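Local coordinates for A-type flavoprotein (Giardia intestinalis, PDB 2Q9U) that scavenges oxygen in this parasite, probably passing electrons from a flavin mononucleotide held in a flavodoxin-like domain to a diiron centre in a beta-lactamase-like domain, at residues Q391-N394 with A395-L399; D359-A362 with E363-G367; M193-F196 with K197-T200. All coordinates share one frame; numbering follows the deposited sequence.

Contact 1 (Q391-N394 with A395-L399); sequences QAYN and AGVDL
Tyr393 and Val397 meet one helical turn apart, and their first torsions decide how. With CG of Tyr393 turned opposite its own backbone N (chi1 179°), the ring leaves the helix beside the carbonyl carbon. Val397 has CG1 trans to its nitrogen (chi1 178°), which leaves CG2 beside that nitrogen and directed back at the preceding turn. There the methyl CG2 touches the Tyr393 ring at CE1, 3.6 Å away, in an oblique approach. The same methyl lies 3.4 Å from the carbonyl oxygen Tyr393 O, so one branch of the valine packs against both the ring and the backbone of the tyrosine. The ring is also met in its plane, at the edge, by Asn394 OD1.

Beneath these side chains runs a regular alpha-helical ladder of i to i+4 hydrogen bonds. Ala395 N donates to Gln391 O at 2.9 Å, and Val397 N to Tyr393 O at 3.0 Å. Asp398 N reaches Asn394 O at 3.1 Å. The Ala395 methyl lies along this ladder, its CB 3.5 Å from Gln391 O. Gly396 brings no side chain to the turn, and its N binds Ala392 O at 2.9 Å. Asp398 turns its carboxylate away from the earlier turn and forms a salt bridge with Arg402.

The contact belongs to helix 386-409, which follows the last strand of the five-stranded parallel sheet of the flavodoxin-like domain. Ala392 packs on Met273 and Ala276 of helix 269-283, while Tyr393 and Val397 both reach Ser283 at its end. Leu399 faces Ala310 and Ala312 of strand 310-314, Gln391 and Ala395 rest on Ile378 of strand 378-381, and Tyr393 also packs on Lys6 of the second subunit.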
# COMPACT_ATOMS: atom_id res chain seq x y z
N GLN A 391 32.01 13.19 10.73
CA GLN A 391 31.81 12.66 12.07
C GLN A 391 30.93 11.39 12.00
O GLN A 391 31.18 10.40 12.72
CB GLN A 391 31.20 13.73 12.98
CG GLN A 391 30.91 13.26 14.38
CD GLN A 391 30.34 14.35 15.26
OE1 GLN A 391 29.99 15.43 14.78
NE2 GLN A 391 30.25 14.08 16.56
N ALA A 392 29.93 11.42 11.13
CA ALA A 392 29.04 10.26 10.94
C ALA A 392 29.82 9.09 10.38
O ALA A 392 29.67 7.97 10.85
CB ALA A 392 27.85 10.62 10.04
N TYR A 393 30.65 9.37 9.38
CA TYR A 393 31.50 8.36 8.74
C TYR A 393 32.41 7.72 9.77
O TYR A 393 32.54 6.49 9.80
CB TYR A 393 32.33 8.97 7.60
CG TYR A 393 33.26 8.00 6.89
CD1 TYR A 393 34.54 7.72 7.40
CD2 TYR A 393 32.87 7.38 5.71
CE1 TYR A 393 35.40 6.82 6.72
CE2 TYR A 393 33.70 6.51 5.04
CZ TYR A 393 34.95 6.23 5.53
OH TYR A 393 35.73 5.34 4.80
N ASN A 394 33.05 8.55 10.61
CA ASN A 394 33.92 8.04 11.67
C ASN A 394 33.20 7.19 12.72
O ASN A 394 33.72 6.16 13.17
CB ASN A 394 34.71 9.17 12.35
CG ASN A 394 35.71 9.82 11.41
OD1 ASN A 394 36.13 9.24 10.38
ND2 ASN A 394 36.08 11.05 11.73
N ALA A 395 32.01 7.63 13.12
CA ALA A 395 31.16 6.84 14.01
C ALA A 395 30.81 5.49 13.37
O ALA A 395 30.71 4.48 14.08
CB ALA A 395 29.92 7.60 14.40
N GLY A 396 30.66 5.46 12.04
CA GLY A 396 30.38 4.22 11.30
C GLY A 396 31.58 3.28 11.27
O GLY A 396 31.43 2.08 11.44
N VAL A 397 32.77 3.83 11.06
CA VAL A 397 33.97 3.01 11.07
C VAL A 397 34.02 2.28 12.41
O VAL A 397 34.23 1.06 12.45
CB VAL A 397 35.28 3.85 10.87
CG1 VAL A 397 36.55 2.93 10.96
CG2 VAL A 397 35.27 4.55 9.53
N ASP A 398 33.81 3.03 13.50
CA ASP A 398 33.90 2.51 14.86
C ASP A 398 32.81 1.46 15.10
O ASP A 398 33.03 0.44 15.76
CB ASP A 398 33.78 3.65 15.89
CG ASP A 398 33.67 3.14 17.36
OD1 ASP A 398 34.67 2.64 17.92
OD2 ASP A 398 32.59 3.23 17.96
N LEU A 399 31.61 1.74 14.58
CA LEU A 399 30.51 0.80 14.71
C LEU A 399 30.79 -0.52 14.00
O LEU A 399 30.44 -1.60 14.51
CB LEU A 399 29.20 1.42 14.22
CG LEU A 399 27.89 0.63 14.40
CD1 LEU A 399 27.61 0.29 15.86
CD2 LEU A 399 26.73 1.45 13.82

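Contact 2 (D359-A362 with E363-G367); sequences DIVA and ELRDG
Asp359 joins the next turn through its backbone, its carbonyl O receiving Glu363 N at 3.1 Å. Its carboxylate is hydrogen-bonded to Thr321, while the Glu363 chain, bent at chi2, forms a salt bridge with Arg334. Ile360 follows with a 2.8 Å bond from Leu364 N to Ile360 O. The two side chains run side by side in the same direction, and Ile360 CG2 meets Leu364 CD1 at 3.7 Å.

This apolar flank faces the sheet: helix 356-367 is the crossover of a beta-alpha-beta unit between strands 344-350 and 378-381 in the flavodoxin-like domain. Ile360 packs on Ala346 and Leu364 on Ala344, and both reach Phe313.

Val361, next in line, accepts Arg365 N at its O and puts CG1 3.9 Å from Arg365 NH1. The arginine starts out extended and then kinks at chi3 (63°), which folds the guanidinium back over Ala362, whose CA lies against one face. Ala362 O takes Asp366 N at 2.8 Å. Arg365 and Asp366, adjacent in the next turn, form a side-on salt bridge: NE of Arg365 reaches OD1 of Asp366 and NH2 reaches OD2, each at 3.0 Å. Both oxygens lie near the guanidinium plane, yet the nitrogens stand above the carboxylate plane. Glu375 pairs with the remaining nitrogen, NH1, so that two carboxylates fix the rotation of the guanidinium.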
# COMPACT_ATOMS: atom_id res chain seq x y z
N ASP A 359 15.66 9.55 23.70
CA ASP A 359 14.61 8.54 23.81
C ASP A 359 15.03 7.22 23.13
O ASP A 359 14.78 6.16 23.67
CB ASP A 359 13.27 8.99 23.20
CG ASP A 359 12.54 10.01 24.07
OD1 ASP A 359 12.99 10.28 25.20
OD2 ASP A 359 11.51 10.53 23.60
N ILE A 360 15.70 7.31 21.98
CA ILE A 360 16.20 6.09 21.32
C ILE A 360 17.28 5.40 22.18
O ILE A 360 17.25 4.19 22.39
CB ILE A 360 16.76 6.40 19.94
CG1 ILE A 360 15.62 6.80 18.99
CG2 ILE A 360 17.49 5.18 19.42
CD1 ILE A 360 16.15 7.40 17.65
N VAL A 361 18.22 6.18 22.69
CA VAL A 361 19.28 5.65 23.58
C VAL A 361 18.68 4.92 24.79
O VAL A 361 19.09 3.80 25.11
CB VAL A 361 20.28 6.77 24.03
CG1 VAL A 361 21.07 6.36 25.33
CG2 VAL A 361 21.27 7.18 22.87
N ALA A 362 17.71 5.54 25.45
CA ALA A 362 17.09 4.94 26.64
C ALA A 362 16.40 3.63 26.27
O ALA A 362 16.52 2.61 26.99
CB ALA A 362 16.10 5.91 27.28
N GLU A 363 15.71 3.63 25.11
CA GLU A 363 15.02 2.43 24.69
C GLU A 363 16.02 1.33 24.31
O GLU A 363 15.83 0.17 24.69
CB GLU A 363 14.02 2.75 23.55
CG GLU A 363 13.33 1.52 22.95
CD GLU A 363 12.47 0.72 23.90
OE1 GLU A 363 12.00 1.24 24.93
OE2 GLU A 363 12.22 -0.47 23.57
N LEU A 364 17.08 1.69 23.59
CA LEU A 364 18.12 0.70 23.24
C LEU A 364 18.80 0.09 24.48
O LEU A 364 19.04 -1.12 24.55
CB LEU A 364 19.20 1.34 22.36
CG LEU A 364 18.79 1.68 20.94
CD1 LEU A 364 19.92 2.52 20.35
CD2 LEU A 364 18.63 0.41 20.11
N ARG A 365 19.09 0.94 25.44
CA ARG A 365 19.85 0.56 26.63
C ARG A 365 18.97 -0.19 27.64
O ARG A 365 19.34 -1.28 28.07
CB ARG A 365 20.49 1.80 27.25
CG ARG A 365 21.40 1.56 28.47
CD ARG A 365 21.74 2.87 29.15
NE ARG A 365 20.53 3.50 29.66
CZ ARG A 365 20.26 4.81 29.67
NH1 ARG A 365 21.09 5.71 29.17
NH2 ARG A 365 19.10 5.20 30.15
N ASP A 366 17.84 0.40 28.03
CA ASP A 366 17.00 -0.14 29.10
C ASP A 366 15.91 -1.11 28.61
O ASP A 366 15.54 -2.05 29.32
CB ASP A 366 16.35 0.98 29.93
CG ASP A 366 17.39 1.93 30.53
OD1 ASP A 366 18.57 1.52 30.69
OD2 ASP A 366 17.02 3.08 30.83
N GLY A 367 15.41 -0.89 27.39
CA GLY A 367 14.39 -1.80 26.81
C GLY A 367 15.03 -2.95 26.08
O GLY A 367 14.83 -4.12 26.46

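Contact 3 (M193-F196 with K197-T200); sequences MHLF and KEYT. With NO3 (nitrate ion), chain C.
Thr200 reaches back one turn to Phe196. From its CB, 3.6 Å from Phe196 O, the hydroxyl branch sits beside the backbone N (chi1 -53°), a torsion that carries OG1 to within 2.8 Å of Phe196 O, to which it donates. Thr200 N donates to the same oxygen at 3.0 Å. The two donors approach from opposite faces of the carbonyl plane, so this buried oxygen is gripped twice. OG1 also lies 4.0 Å from CE1 of the Phe196 ring, in an oblique approach. The other branch, CG2, extends trans to the nitrogen on a side chain that packs against Tyr246 and Trp249.

These residues form the middle of helix 189-204 in the beta-lactamase-like domain, which packs on helix 236-250 and also meets helix 298-306 of the flavodoxin-like domain. The Phe196 ring meets those of Tyr246 and Trp234, at about 40° and 80° between planes.

A different flank of the helix carries a water bridge. The water lies in the plane of the His194 ring, 2.8 Å from NE2, and donates to Glu198 OE2, also at 2.8 Å. Alongside, Leu195 and Glu198 point the same way, with CD2 of the leucine 4.0 Å from OE1. Tyr199 leads away from the earlier turn toward the diiron centre, which it touches; its OH lies 2.9 Å from O2 of a nitrate, probably from the crystallisation liquor, at best a weak hydrogen bond, since another acceptor competes for the proton. His31 also binds that ion.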
# COMPACT_ATOMS: atom_id res chain seq x y z
N MET A 193 16.44 -20.55 2.79
CA MET A 193 17.15 -20.23 4.01
C MET A 193 16.95 -18.79 4.41
O MET A 193 16.83 -18.49 5.60
CB MET A 193 18.65 -20.58 3.92
CG MET A 193 18.94 -22.05 3.99
SD MET A 193 18.40 -22.81 5.58
CE MET A 193 19.18 -21.74 6.80
N HIS A 194 16.90 -17.90 3.41
CA HIS A 194 16.55 -16.50 3.69
C HIS A 194 15.20 -16.40 4.43
O HIS A 194 15.09 -15.72 5.45
CB HIS A 194 16.53 -15.69 2.39
CG HIS A 194 15.89 -14.35 2.52
ND1 HIS A 194 16.60 -13.21 2.81
CD2 HIS A 194 14.60 -13.97 2.41
CE1 HIS A 194 15.78 -12.18 2.85
NE2 HIS A 194 14.55 -12.61 2.62
N LEU A 195 14.18 -17.10 3.92
CA LEU A 195 12.85 -17.02 4.54
C LEU A 195 12.81 -17.78 5.87
O LEU A 195 12.07 -17.41 6.80
CB LEU A 195 11.79 -17.54 3.56
CG LEU A 195 11.60 -16.65 2.32
CD1 LEU A 195 10.65 -17.37 1.34
CD2 LEU A 195 11.06 -15.24 2.69
N PHE A 196 13.63 -18.85 5.96
CA PHE A 196 13.76 -19.64 7.19
C PHE A 196 14.31 -18.72 8.30
O PHE A 196 13.84 -18.73 9.44
CB PHE A 196 14.69 -20.83 6.91
CG PHE A 196 15.08 -21.65 8.14
CD1 PHE A 196 16.14 -21.26 8.96
CD2 PHE A 196 14.41 -22.84 8.43
CE1 PHE A 196 16.52 -22.05 10.06
CE2 PHE A 196 14.79 -23.64 9.52
CZ PHE A 196 15.84 -23.24 10.33
N LYS A 197 15.31 -17.91 7.94
CA LYS A 197 15.87 -16.89 8.86
C LYS A 197 14.87 -15.79 9.21
O LYS A 197 14.79 -15.34 10.36
CB LYS A 197 17.14 -16.26 8.29
CG LYS A 197 18.34 -17.19 8.30
CD LYS A 197 19.54 -16.49 7.62
CE LYS A 197 20.70 -17.43 7.42
NZ LYS A 197 21.83 -16.81 6.62
N GLU A 198 14.08 -15.36 8.22
CA GLU A 198 13.09 -14.33 8.52
C GLU A 198 12.07 -14.88 9.53
O GLU A 198 11.61 -14.17 10.45
CB GLU A 198 12.39 -13.85 7.23
CG GLU A 198 11.62 -12.53 7.41
CD GLU A 198 10.91 -12.12 6.14
OE1 GLU A 198 10.02 -12.88 5.70
OE2 GLU A 198 11.24 -11.06 5.58
N TYR A 199 11.68 -16.14 9.33
CA TYR A 199 10.71 -16.77 10.25
C TYR A 199 11.30 -16.86 11.67
O TYR A 199 10.64 -16.50 12.67
CB TYR A 199 10.33 -18.16 9.75
CG TYR A 199 9.19 -18.75 10.52
CD1 TYR A 199 9.41 -19.42 11.73
CD2 TYR A 199 7.88 -18.65 10.03
CE1 TYR A 199 8.34 -19.98 12.46
CE2 TYR A 199 6.81 -19.21 10.73
CZ TYR A 199 7.04 -19.87 11.95
OH TYR A 199 5.96 -20.40 12.62
N THR A 200 12.54 -17.33 11.76
CA THR A 200 13.24 -17.43 13.05
C THR A 200 13.29 -16.08 13.78
O THR A 200 12.92 -15.97 14.97
CB THR A 200 14.67 -17.94 12.86
OG1 THR A 200 14.64 -19.14 12.10
CG2 THR A 200 15.30 -18.23 14.23
N NO3 C . 3.24 -18.64 13.14
O1 NO3 C . 3.48 -17.36 12.70
O2 NO3 C . 3.14 -19.64 12.21
O3 NO3 C . 3.15 -18.96 14.48
O HOH W 1 12.26 -11.00 2.95

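Contacts 1 and 2 lie on two helices of the flavodoxin-like domain, with contact 2 earlier in the chain; their centres are 20 Å apart and their nearest atoms about 9 Å, without touching. Neither touches the flavin; the side chain of Asp359 is about 10 Å from a bound FMN and that of Ala392 about 12 Å. Contact 3 belongs to the beta-lactamase-like domain, its centre 27 Å from that of contact 2 and 30 Å from that of contact 1. Its Tyr199 side chain comes within about 4 Å of the mu-oxo-diiron group and about 8 Å of a second FMN, distinct from the one by contacts 1 and 2 and probably supplied by a neighbouring subunit, as in relatives.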